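Local coordinates for FAD:protein FMN transferase (Pseudomonas stutzeri ATCC 14405 = CCUG 16156, PDB 5MGY) that probably transfers FMN from FAD to a threonine of its target protein using magnesium, and matures the NosR protein needed for nitrous oxide reduction, at residues G47-Q52 with A160-D165; V62-A67 with E74-M79; D78-L83 with L153-I158; V84-Q89 with S266-D271. All coordinates share one frame; numbering follows the deposited sequence.

Contact 1: G47-Q52 with A160-D165. Unlike the reference sequence in segment 47-52: Gln48 (reference Glu).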
loop_
_atom_site.group_PDB
_atom_site.type_symbol
_atom_site.label_atom_id
_atom_site.label_comp_id
_atom_site.label_asym_id
_atom_site.label_seq_id
_atom_site.Cartn_x
_atom_site.Cartn_y
_atom_site.Cartn_z
ATOM N N GLY A 47 5.306 -13.479 8.779
ATOM C CA GLY A 47 5.465 -13.515 10.216
ATOM C C GLY A 47 6.397 -12.435 10.664
ATOM O O GLY A 47 6.130 -11.850 11.689
ATOM N N GLN A 48 7.487 -12.208 9.939
ATOM C CA GLN A 48 8.394 -11.183 10.334
ATOM C C GLN A 48 7.692 -9.823 10.244
ATOM O O GLN A 48 7.912 -8.954 11.089
ATOM C CB GLN A 48 9.584 -11.109 9.436
ATOM C CG GLN A 48 10.615 -12.164 9.609
ATOM C CD GLN A 48 11.658 -12.031 8.519
ATOM O OE1 GLN A 48 11.847 -12.943 7.682
ATOM N NE2 GLN A 48 12.319 -10.850 8.480
ATOM N N LEU A 49 6.883 -9.617 9.208
ATOM C CA LEU A 49 6.261 -8.318 9.037
ATOM C C LEU A 49 5.328 -8.058 10.170
ATOM O O LEU A 49 5.309 -6.959 10.702
ATOM C CB LEU A 49 5.519 -8.190 7.717
ATOM C CG LEU A 49 6.411 -8.110 6.490
ATOM C CD1 LEU A 49 5.637 -8.377 5.221
ATOM C CD2 LEU A 49 7.005 -6.768 6.335
ATOM N N ASP A 50 4.581 -9.070 10.562
ATOM C CA ASP A 50 3.620 -8.913 11.622
ATOM C C ASP A 50 4.328 -8.632 12.969
ATOM O O ASP A 50 3.895 -7.834 13.753
ATOM C CB ASP A 50 2.829 -10.175 11.707
ATOM C CG ASP A 50 1.434 -9.972 12.271
ATOM O OD1 ASP A 50 0.499 -10.387 11.706
ATOM O OD2 ASP A 50 1.135 -9.490 13.320
ATOM N N LYS A 51 5.427 -9.297 13.216
ATOM C CA LYS A 51 6.126 -9.168 14.479
ATOM C C LYS A 51 6.796 -7.814 14.558
ATOM O O LYS A 51 6.816 -7.258 15.615
ATOM C CB LYS A 51 7.172 -10.306 14.630
ATOM C CG LYS A 51 7.594 -10.589 16.041
ATOM C CD LYS A 51 8.776 -9.755 16.488
ATOM C CE LYS A 51 8.875 -9.781 18.011
ATOM N NZ LYS A 51 9.644 -8.614 18.518
ATOM N N GLN A 52 7.384 -7.342 13.456
ATOM C CA GLN A 52 8.131 -6.083 13.420
ATOM C C GLN A 52 7.154 -4.871 13.320
ATOM O O GLN A 52 7.291 -3.922 14.078
ATOM C CB GLN A 52 9.222 -6.073 12.290
ATOM C CG GLN A 52 10.340 -7.118 12.424
ATOM C CD GLN A 52 11.536 -6.891 11.495
ATOM O OE1 GLN A 52 12.031 -5.801 11.344
ATOM N NE2 GLN A 52 12.020 -7.929 10.901
ATOM N N ALA A 160 1.785 -3.996 2.747
ATOM C CA ALA A 160 1.404 -4.999 1.745
ATOM C C ALA A 160 2.286 -4.918 0.507
ATOM O O ALA A 160 2.752 -5.917 -0.014
ATOM C CB ALA A 160 -0.061 -4.850 1.368
ATOM N N GLY A 161 2.569 -3.719 0.075
ATOM C CA GLY A 161 3.454 -3.593 -1.038
ATOM C C GLY A 161 4.887 -4.018 -0.869
ATOM O O GLY A 161 5.492 -4.497 -1.834
ATOM N N TYR A 162 5.440 -3.685 0.303
ATOM C CA TYR A 162 6.744 -4.121 0.753
ATOM C C TYR A 162 6.783 -5.658 0.796
ATOM O O TYR A 162 7.708 -6.261 0.265
ATOM C CB TYR A 162 6.996 -3.541 2.123
ATOM C CG TYR A 162 8.319 -3.892 2.714
ATOM C CD1 TYR A 162 9.496 -3.615 2.033
ATOM C CD2 TYR A 162 8.403 -4.498 4.006
ATOM C CE1 TYR A 162 10.721 -3.911 2.609
ATOM C CE2 TYR A 162 9.623 -4.795 4.595
ATOM C CZ TYR A 162 10.774 -4.505 3.888
ATOM O OH TYR A 162 11.982 -4.793 4.443
ATOM N N ALA A 163 5.744 -6.264 1.362
ATOM C CA ALA A 163 5.604 -7.715 1.465
ATOM C C ALA A 163 5.708 -8.389 0.090
ATOM O O ALA A 163 6.357 -9.412 -0.036
ATOM C CB ALA A 163 4.296 -8.098 2.175
ATOM N N VAL A 164 5.104 -7.782 -0.931
ATOM C CA VAL A 164 5.107 -8.295 -2.285
ATOM C C VAL A 164 6.543 -8.261 -2.807
ATOM O O VAL A 164 7.026 -9.229 -3.422
ATOM C CB VAL A 164 4.154 -7.445 -3.167
ATOM C CG1 VAL A 164 4.385 -7.659 -4.673
ATOM C CG2 VAL A 164 2.722 -7.784 -2.837
ATOM N N ASP A 165 7.235 -7.145 -2.548
ATOM C CA ASP A 165 8.585 -6.973 -3.052
ATOM C C ASP A 165 9.473 -7.997 -2.354
ATOM O O ASP A 165 10.230 -8.681 -3.050
ATOM C CB ASP A 165 9.137 -5.548 -2.896
ATOM C CG ASP A 165 8.513 -4.524 -3.854
ATOM O OD1 ASP A 165 8.031 -4.892 -4.961
ATOM O OD2 ASP A 165 8.532 -3.290 -3.531
#
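Two first torsions set up this helix pairing: in Leu49, CG lies anti to the carbonyl carbon (chi1 -71°), while in Tyr162 it lies anti to the backbone N (chi1 -179°), which swings the ring out so that its CD2/CE2 edge meets Leu49 CD2. The second torsion of the leucine (chi2 164°) extends CD1 toward Ala163, and the two methyls divide the work between neighbouring residues of the other helix. CD1 packs on Ala163, its nearest atom being CB at 3.3 Å. CD2 reaches the rim of the Tyr162 ring instead of its face: it approaches near the ring plane, 3.5 Å from CD2 of the tyrosine and 3.7 Å from CE2. The fork thus spans Ala163 and the edge of Tyr162, one methyl to each. The nearest CA atoms, of Leu49 and Ala163, are 7.6 Å apart, and the small Ala163 side chain is consistent with that approach. Helix 159-173 packs with one side on helix 35-53 and with another, through Ala160 and Val164, on strand 186-190 of the large antiparallel sheet. The contact itself is wholly apolar and buried; the bond of Tyr162 OH to Glu82 OE2 anchors the hydroxyl end, and packing by Met79, Leu83 and Leu268 probably limits rotation of the ring. The side chain of Tyr162 is about 10 Å from the magnesium ion at the nearest atoms, and one residue earlier the backbone N of Gly161 donates to OD1 of Asp271, a ligand of the metal.

Contact 2: V62-A67 with E74-M79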
loop_
_atom_site.group_PDB
_atom_site.type_symbol
_atom_site.label_atom_id
_atom_site.label_comp_id
_atom_site.label_asym_id
_atom_site.label_seq_id
_atom_site.Cartn_x
_atom_site.Cartn_y
_atom_site.Cartn_z
ATOM N N VAL A 62 7.345 -2.145 16.357
ATOM C CA VAL A 62 6.771 -0.835 16.187
ATOM C C VAL A 62 5.973 -0.478 17.406
ATOM O O VAL A 62 6.033 0.642 17.783
ATOM C CB VAL A 62 5.934 -0.693 14.914
ATOM C CG1 VAL A 62 4.716 -1.570 14.955
ATOM C CG2 VAL A 62 5.445 0.714 14.742
ATOM N N GLU A 63 5.267 -1.399 18.058
ATOM C CA GLU A 63 4.524 -1.024 19.310
ATOM C C GLU A 63 5.398 -0.713 20.509
ATOM O O GLU A 63 4.998 0.095 21.367
ATOM C CB GLU A 63 3.455 -2.032 19.738
ATOM C CG GLU A 63 2.149 -1.913 18.940
ATOM C CD GLU A 63 1.326 -0.648 19.203
ATOM O OE1 GLU A 63 0.707 -0.578 20.271
ATOM O OE2 GLU A 63 1.244 0.237 18.320
ATOM N N ARG A 64 6.567 -1.343 20.571
ATOM C CA ARG A 64 7.539 -0.986 21.563
ATOM C C ARG A 64 8.016 0.471 21.343
ATOM O O ARG A 64 8.047 1.257 22.285
ATOM C CB ARG A 64 8.692 -1.979 21.508
ATOM C CG ARG A 64 9.673 -1.859 22.659
ATOM C CD ARG A 64 10.821 -2.822 22.522
ATOM N NE ARG A 64 11.852 -2.326 21.576
ATOM C CZ ARG A 64 12.162 -2.878 20.406
ATOM N NH1 ARG A 64 11.496 -3.961 19.994
ATOM N NH2 ARG A 64 13.125 -2.329 19.648
ATOM N N PHE A 65 8.350 0.815 20.093
ATOM C CA PHE A 65 8.660 2.217 19.689
ATOM C C PHE A 65 7.526 3.209 19.965
ATOM O O PHE A 65 7.739 4.289 20.496
ATOM C CB PHE A 65 9.004 2.301 18.216
ATOM C CG PHE A 65 9.510 3.637 17.810
ATOM C CD1 PHE A 65 10.762 4.054 18.221
ATOM C CD2 PHE A 65 8.722 4.497 17.062
ATOM C CE1 PHE A 65 11.232 5.297 17.896
ATOM C CE2 PHE A 65 9.183 5.739 16.733
ATOM C CZ PHE A 65 10.434 6.140 17.147
ATOM N N ASN A 66 6.311 2.812 19.650
ATOM C CA ASN A 66 5.154 3.693 19.868
ATOM C C ASN A 66 4.876 3.988 21.318
ATOM O O ASN A 66 4.343 5.031 21.616
ATOM C CB ASN A 66 3.872 3.128 19.212
ATOM C CG ASN A 66 3.917 3.170 17.712
ATOM O OD1 ASN A 66 4.845 3.694 17.094
ATOM N ND2 ASN A 66 2.931 2.560 17.117
ATOM N N ALA A 67 5.229 3.071 22.216
ATOM C CA ALA A 67 4.974 3.313 23.651
ATOM C C ALA A 67 5.908 4.347 24.266
ATOM O O ALA A 67 5.550 4.959 25.244
ATOM C CB ALA A 67 5.023 2.036 24.406
ATOM N N GLU A 74 15.666 4.618 20.167
ATOM C CA GLU A 74 15.454 3.240 20.512
ATOM C C GLU A 74 15.946 2.362 19.376
ATOM O O GLU A 74 15.598 2.613 18.208
ATOM C CB GLU A 74 13.995 3.018 20.728
ATOM C CG GLU A 74 13.622 1.586 21.040
ATOM C CD GLU A 74 13.866 1.161 22.495
ATOM O OE1 GLU A 74 14.414 1.964 23.289
ATOM O OE2 GLU A 74 13.456 0.035 22.878
ATOM N N PRO A 75 16.756 1.316 19.688
ATOM C CA PRO A 75 17.183 0.434 18.573
ATOM C C PRO A 75 15.984 -0.265 17.895
ATOM O O PRO A 75 14.996 -0.615 18.568
ATOM C CB PRO A 75 18.130 -0.568 19.250
ATOM C CG PRO A 75 18.465 0.020 20.563
ATOM C CD PRO A 75 17.297 0.851 20.971
ATOM N N MET A 76 16.053 -0.393 16.572
ATOM C CA MET A 76 14.953 -1.002 15.787
ATOM C C MET A 76 15.490 -1.898 14.698
ATOM O O MET A 76 16.577 -1.653 14.128
ATOM C CB MET A 76 14.039 0.052 15.105
ATOM C CG MET A 76 13.292 0.991 16.025
ATOM S SD MET A 76 12.118 0.158 17.069
ATOM C CE MET A 76 10.863 -0.163 15.887
ATOM N N PRO A 77 14.693 -2.888 14.327
ATOM C CA PRO A 77 15.194 -3.753 13.278
ATOM C C PRO A 77 15.284 -3.123 11.863
ATOM O O PRO A 77 14.796 -2.005 11.619
ATOM C CB PRO A 77 14.224 -4.921 13.310
ATOM C CG PRO A 77 13.140 -4.606 14.259
ATOM C CD PRO A 77 13.324 -3.218 14.737
ATOM N N ASP A 78 15.939 -3.852 10.957
ATOM C CA ASP A 78 16.167 -3.419 9.562
ATOM C C ASP A 78 14.910 -2.987 8.812
ATOM O O ASP A 78 14.897 -1.894 8.259
ATOM C CB ASP A 78 16.901 -4.544 8.796
ATOM C CG ASP A 78 18.414 -4.661 9.190
ATOM O OD1 ASP A 78 19.000 -3.775 9.901
ATOM O OD2 ASP A 78 19.020 -5.663 8.751
ATOM N N MET A 79 13.877 -3.841 8.830
ATOM C CA MET A 79 12.609 -3.557 8.173
ATOM C C MET A 79 12.073 -2.202 8.522
ATOM O O MET A 79 11.610 -1.481 7.625
ATOM C CB MET A 79 11.505 -4.517 8.562
ATOM C CG MET A 79 11.461 -5.735 7.713
ATOM S SD MET A 79 10.029 -6.714 8.198
ATOM C CE MET A 79 10.547 -8.281 7.414
#
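Segment 62-67 of helix 61-67 lies against the end of strand 73-75 and the loop after it, with the CA atoms of Phe65 and Glu74 6.9 Å apart. From the helix, Arg64 bends at its third torsion (chi3 80°) and presents the guanidinium edge to the chain opposite. NE donates to Glu74 OE2 at 3.1 Å in a nearly straight bond (166°) that lies in the guanidinium plane and uses the anti lone pair of the oxygen; one N-H and one oxygen make the bridge, with the two charged planes 44° apart. NH2 makes a weak bond to the backbone O of Pro75, and NH1 pairs with Asp61, which gives the arginine a second acidic partner. With an alanine in place of Arg64, Glu74 and Asp61 would probably both lose their basic mate and Pro75 O its weak donor. Strand 73-75 is an edge of a small three-stranded antiparallel sheet, joined to strand 144-147 also by the Cys73–Cys146 disulfide, and the charged grip fastens helix 61-67 to that edge. Beside the salt bridge the chemistry turns apolar. Doubly bent, Met76 brings CE to 3.9 Å from CB of Phe65. Its SD is 5.2 Å from the centroid of the Phe65 ring, an oblique Met-aromatic contact, while CB of Glu74 lies at the ring edge, 4.2 Å from CD1. Lys147 adds a cation-pi contact to the same phenylalanine.

Contact 3: D78-L83 with L153-I158. With MG (magnesium ion), chain I.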
loop_
_atom_site.group_PDB
_atom_site.type_symbol
_atom_site.label_atom_id
_atom_site.label_comp_id
_atom_site.label_asym_id
_atom_site.label_seq_id
_atom_site.Cartn_x
_atom_site.Cartn_y
_atom_site.Cartn_z
ATOM N N ASP A 78 15.939 -3.852 10.957
ATOM C CA ASP A 78 16.167 -3.419 9.562
ATOM C C ASP A 78 14.910 -2.987 8.812
ATOM O O ASP A 78 14.897 -1.894 8.259
ATOM C CB ASP A 78 16.901 -4.544 8.796
ATOM C CG ASP A 78 18.414 -4.661 9.190
ATOM O OD1 ASP A 78 19.000 -3.775 9.901
ATOM O OD2 ASP A 78 19.020 -5.663 8.751
ATOM N N MET A 79 13.877 -3.841 8.830
ATOM C CA MET A 79 12.609 -3.557 8.173
ATOM C C MET A 79 12.073 -2.202 8.522
ATOM O O MET A 79 11.610 -1.481 7.625
ATOM C CB MET A 79 11.505 -4.517 8.562
ATOM C CG MET A 79 11.461 -5.735 7.713
ATOM S SD MET A 79 10.029 -6.714 8.198
ATOM C CE MET A 79 10.547 -8.281 7.414
ATOM N N VAL A 80 12.043 -1.895 9.824
ATOM C CA VAL A 80 11.348 -0.712 10.302
ATOM C C VAL A 80 12.094 0.500 9.774
ATOM O O VAL A 80 11.474 1.468 9.335
ATOM C CB VAL A 80 11.256 -0.690 11.816
ATOM C CG1 VAL A 80 10.758 0.665 12.298
ATOM C CG2 VAL A 80 10.347 -1.771 12.298
ATOM N N ARG A 81 13.415 0.416 9.792
ATOM C CA ARG A 81 14.269 1.488 9.315
ATOM C C ARG A 81 14.264 1.577 7.816
ATOM O O ARG A 81 14.272 2.670 7.291
ATOM C CB ARG A 81 15.694 1.366 9.862
ATOM C CG ARG A 81 15.758 1.956 11.256
ATOM C CD ARG A 81 17.058 1.761 12.032
ATOM N NE ARG A 81 17.392 0.344 12.245
ATOM C CZ ARG A 81 18.187 -0.380 11.448
ATOM N NH1 ARG A 81 18.741 0.169 10.345
ATOM N NH2 ARG A 81 18.414 -1.665 11.744
ATOM N N GLU A 82 14.235 0.445 7.119
ATOM C CA GLU A 82 14.047 0.479 5.683
ATOM C C GLU A 82 12.713 1.234 5.354
ATOM O O GLU A 82 12.683 2.130 4.529
ATOM C CB GLU A 82 14.082 -0.953 5.067
ATOM C CG GLU A 82 14.370 -0.982 3.549
ATOM C CD GLU A 82 14.069 -2.304 2.843
ATOM O OE1 GLU A 82 13.849 -2.312 1.578
ATOM O OE2 GLU A 82 14.074 -3.331 3.561
ATOM N N LEU A 83 11.647 0.894 6.043
ATOM C CA LEU A 83 10.372 1.431 5.736
ATOM C C LEU A 83 10.247 2.868 6.140
ATOM O O LEU A 83 9.557 3.629 5.460
ATOM C CB LEU A 83 9.262 0.635 6.438
ATOM C CG LEU A 83 8.947 -0.771 5.930
ATOM C CD1 LEU A 83 7.529 -1.082 6.306
ATOM C CD2 LEU A 83 9.045 -0.923 4.435
ATOM N N LEU A 153 3.820 5.359 15.075
ATOM C CA LEU A 153 3.928 4.936 13.711
ATOM C C LEU A 153 2.892 3.934 13.316
ATOM O O LEU A 153 2.333 3.236 14.154
ATOM C CB LEU A 153 5.302 4.361 13.473
ATOM C CG LEU A 153 6.461 5.327 13.799
ATOM C CD1 LEU A 153 7.801 4.764 13.340
ATOM C CD2 LEU A 153 6.223 6.692 13.212
ATOM N N ASP A 154 2.592 3.932 12.024
ATOM C CA ASP A 154 1.676 2.969 11.374
ATOM C C ASP A 154 2.177 2.758 9.931
ATOM O O ASP A 154 2.350 3.707 9.166
ATOM C CB ASP A 154 0.218 3.470 11.347
ATOM C CG ASP A 154 -0.780 2.386 10.906
ATOM O OD1 ASP A 154 -1.846 2.151 11.561
ATOM O OD2 ASP A 154 -0.478 1.731 9.911
ATOM N N PHE A 155 2.370 1.510 9.559
ATOM C CA PHE A 155 3.028 1.206 8.337
ATOM C C PHE A 155 2.065 0.695 7.276
ATOM O O PHE A 155 2.503 0.272 6.200
ATOM C CB PHE A 155 4.168 0.170 8.624
ATOM C CG PHE A 155 5.387 0.794 9.258
ATOM C CD1 PHE A 155 6.252 1.606 8.514
ATOM C CD2 PHE A 155 5.643 0.594 10.590
ATOM C CE1 PHE A 155 7.333 2.215 9.117
ATOM C CE2 PHE A 155 6.725 1.191 11.198
ATOM C CZ PHE A 155 7.572 2.015 10.467
ATOM N N ASN A 156 0.763 0.753 7.552
ATOM C CA ASN A 156 -0.250 0.049 6.742
ATOM C C ASN A 156 -0.319 0.596 5.344
ATOM O O ASN A 156 -0.594 -0.131 4.443
ATOM C CB ASN A 156 -1.659 0.054 7.377
ATOM C CG ASN A 156 -2.039 -1.259 8.077
ATOM O OD1 ASN A 156 -1.633 -2.348 7.701
ATOM N ND2 ASN A 156 -2.889 -1.144 9.049
ATOM N N SER A 157 0.008 1.851 5.136
ATOM C CA SER A 157 -0.112 2.451 3.815
ATOM C C SER A 157 0.904 1.871 2.821
ATOM O O SER A 157 0.619 1.866 1.591
ATOM C CB SER A 157 -0.012 3.980 3.909
ATOM O OG SER A 157 1.242 4.344 4.397
ATOM N N ILE A 158 2.038 1.378 3.354
ATOM C CA ILE A 158 3.076 0.604 2.591
ATOM C C ILE A 158 3.399 -0.899 2.868
ATOM O O ILE A 158 4.130 -1.527 2.068
ATOM C CB ILE A 158 4.433 1.329 2.522
ATOM C CG1 ILE A 158 4.942 1.750 3.873
ATOM C CG2 ILE A 158 4.271 2.551 1.713
ATOM C CD1 ILE A 158 6.369 2.353 3.857
HETATM MG MG MG I . -1.614 1.722 0.870
#
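The ring of Phe155 is met obliquely, neither squarely on a face nor at an edge, by two residues one turn apart on helix 78-93. Its CG lies anti to the carbonyl carbon (chi1 -77°), which turns the ring to Val80 and Leu83. CB of Leu83 is 3.7 Å from CE1, and CD1 of the leucine comes equally near the ring atom CD1. Val80 crosses the ring at about a right angle, its CG1 3.9 Å from CZ. Beside this pair, Ile158 brings its terminal CD1 to 3.8 Å from the backbone O of Leu83. Replacing Phe155 by an alanine would probably open a gap against Val80 and Leu83 and let the loop shift on the helix. The same loop binds the metal: the backbone O of Ser157 coordinates magnesium at 2.4 Å, with Asp271 and Thr275 as the other protein ligands. An Asx turn, in which Asp154 OD2 accepts from Asn156 N (2.8 Å), encloses Phe155 just before the metal ligand Ser157. Around the contact, Val62 of helix 61-67 and Leu100 of a loop also touch Phe155, while Leu53 of helix 35-53 packs on Val80; helix 159-173 begins directly after the loop.

Contact 4: V84-Q89 with S266-D271. Unlike the reference sequence in segment 84-89: Ser88 (reference Gly). With MG (magnesium ion), chain I.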
loop_
_atom_site.group_PDB
_atom_site.type_symbol
_atom_site.label_atom_id
_atom_site.label_comp_id
_atom_site.label_asym_id
_atom_site.label_seq_id
_atom_site.Cartn_x
_atom_site.Cartn_y
_atom_site.Cartn_z
ATOM N N VAL A 84 10.869 3.251 7.261
ATOM C CA VAL A 84 10.855 4.646 7.698
ATOM C C VAL A 84 11.530 5.465 6.654
ATOM O O VAL A 84 11.061 6.500 6.297
ATOM C CB VAL A 84 11.527 4.851 9.088
ATOM C CG1 VAL A 84 11.912 6.314 9.305
ATOM C CG2 VAL A 84 10.569 4.389 10.194
ATOM N N ALA A 85 12.631 4.969 6.148
ATOM C CA ALA A 85 13.367 5.674 5.133
ATOM C C ALA A 85 12.584 5.806 3.791
ATOM O O ALA A 85 12.478 6.915 3.218
ATOM C CB ALA A 85 14.690 4.968 4.916
ATOM N N ALA A 86 12.012 4.692 3.327
ATOM C CA ALA A 86 11.200 4.716 2.150
ATOM C C ALA A 86 10.070 5.695 2.347
ATOM O O ALA A 86 9.729 6.394 1.398
ATOM C CB ALA A 86 10.660 3.341 1.824
ATOM N N GLY A 87 9.508 5.723 3.562
ATOM C CA GLY A 87 8.392 6.600 3.911
ATOM C C GLY A 87 8.785 8.063 3.842
ATOM O O GLY A 87 7.983 8.923 3.484
ATOM N N SER A 88 10.024 8.335 4.213
ATOM C CA SER A 88 10.500 9.692 4.256
ATOM C C SER A 88 10.536 10.299 2.840
ATOM O O SER A 88 10.258 11.500 2.651
ATOM C CB SER A 88 11.889 9.708 4.898
ATOM O OG SER A 88 12.336 11.033 5.123
ATOM N N GLN A 89 10.906 9.448 1.877
ATOM C CA GLN A 89 11.057 9.805 0.498
ATOM C C GLN A 89 9.683 9.962 -0.085
ATOM O O GLN A 89 9.384 10.920 -0.775
ATOM C CB GLN A 89 11.792 8.698 -0.234
ATOM C CG GLN A 89 12.112 9.005 -1.678
ATOM C CD GLN A 89 13.194 10.070 -1.778
ATOM O OE1 GLN A 89 14.294 9.858 -1.321
ATOM N NE2 GLN A 89 12.876 11.217 -2.364
ATOM N N SER A 266 8.402 -0.677 -8.252
ATOM C CA SER A 266 8.413 -1.020 -6.850
ATOM C C SER A 266 6.987 -1.043 -6.369
ATOM O O SER A 266 6.330 -0.013 -6.380
ATOM C CB SER A 266 9.192 0.041 -6.092
ATOM O OG SER A 266 8.900 -0.047 -4.745
ATOM N N THR A 267 6.502 -2.211 -5.975
ATOM C CA THR A 267 5.162 -2.344 -5.397
ATOM C C THR A 267 5.035 -1.570 -4.068
ATOM O O THR A 267 3.951 -1.213 -3.664
ATOM C CB THR A 267 4.928 -3.817 -5.111
ATOM O OG1 THR A 267 5.382 -4.570 -6.222
ATOM C CG2 THR A 267 3.504 -4.115 -4.871
ATOM N N LEU A 268 6.153 -1.367 -3.362
ATOM C CA LEU A 268 6.157 -0.574 -2.136
ATOM C C LEU A 268 5.703 0.862 -2.499
ATOM O O LEU A 268 4.714 1.398 -1.939
ATOM C CB LEU A 268 7.571 -0.599 -1.505
ATOM C CG LEU A 268 7.728 0.025 -0.114
ATOM C CD1 LEU A 268 9.048 -0.308 0.546
ATOM C CD2 LEU A 268 7.512 1.534 -0.129
ATOM N N ARG A 269 6.434 1.465 -3.432
ATOM C CA ARG A 269 6.092 2.788 -4.037
ATOM C C ARG A 269 4.656 2.912 -4.556
ATOM O O ARG A 269 3.974 3.893 -4.236
ATOM C CB ARG A 269 7.142 3.204 -5.109
ATOM C CG ARG A 269 8.434 3.568 -4.372
ATOM C CD ARG A 269 9.395 4.536 -5.004
ATOM N NE ARG A 269 8.862 5.881 -5.330
ATOM C CZ ARG A 269 8.852 6.944 -4.537
ATOM N NH1 ARG A 269 8.405 8.093 -5.003
ATOM N NH2 ARG A 269 9.240 6.880 -3.280
ATOM N N ALA A 270 4.165 1.893 -5.245
ATOM C CA ALA A 270 2.779 1.932 -5.678
ATOM C C ALA A 270 1.805 2.002 -4.501
ATOM O O ALA A 270 0.821 2.675 -4.576
ATOM C CB ALA A 270 2.438 0.735 -6.580
ATOM N N ASP A 271 2.090 1.302 -3.411
ATOM C CA ASP A 271 1.180 1.210 -2.260
ATOM C C ASP A 271 1.162 2.575 -1.571
ATOM O O ASP A 271 0.116 3.014 -1.026
ATOM C CB ASP A 271 1.631 0.021 -1.332
ATOM C CG ASP A 271 0.544 -0.468 -0.334
ATOM O OD1 ASP A 271 0.892 -1.285 0.574
ATOM O OD2 ASP A 271 -0.635 -0.033 -0.403
HETATM MG MG MG I . -1.614 1.722 0.870
#
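Ala86 and Leu268 form the apolar, less exposed part of this modest contact, and Gln89 and Arg269 its looser, polar margin, where Gln89 is open to solvent. The methyl of Ala86 sits before the fork of Leu268, its CB 4.1 Å from CD2 and 4.2 Å from CD1 of the leucine. With CG anti to the backbone N (chi1 -172°), Leu268 points its branch at helix 78-93, where it also touches Leu83. At the margin Gln89 CG lies 3.9 Å from Arg269 NH2, the side chains pass at a slant, and amide and guanidinium planes are 64° apart. Their polar ends share a partner, since Asp93 accepts from Gln89 NE2 and makes a salt bridge with Arg269 NH1. Helix 267-292 starts here with a serine N-cap, Ser266 OG accepting from Arg269 N at 3.2 Å in an almost linear bond (171°), while Asp165 accepts from the backbone N of Leu268. This first turn leads directly to the metal: Asp271 OD2 binds magnesium at 2.4 Å.

Burial and chemistry change together across these contacts. Contacts 1 and 3 are buried and purely apolar between their segments; contact 2, farther from the chain's centre, is partly buried and adds a salt bridge to its packing; contact 4 lies at the surface, with one alanine–leucine pair beside polar side chains. Helix 78-93 serves contacts 2, 3 and 4 in succession, and its Glu82 reaches contact 1 through the hydroxyl of Tyr162. Contacts 3 and 4 each supply a ligand to the same magnesium ion, one a loop carbonyl and the other a helix carboxylate. Contacts 1 and 2 are joined by a backbone bond between Gln52 and Val62.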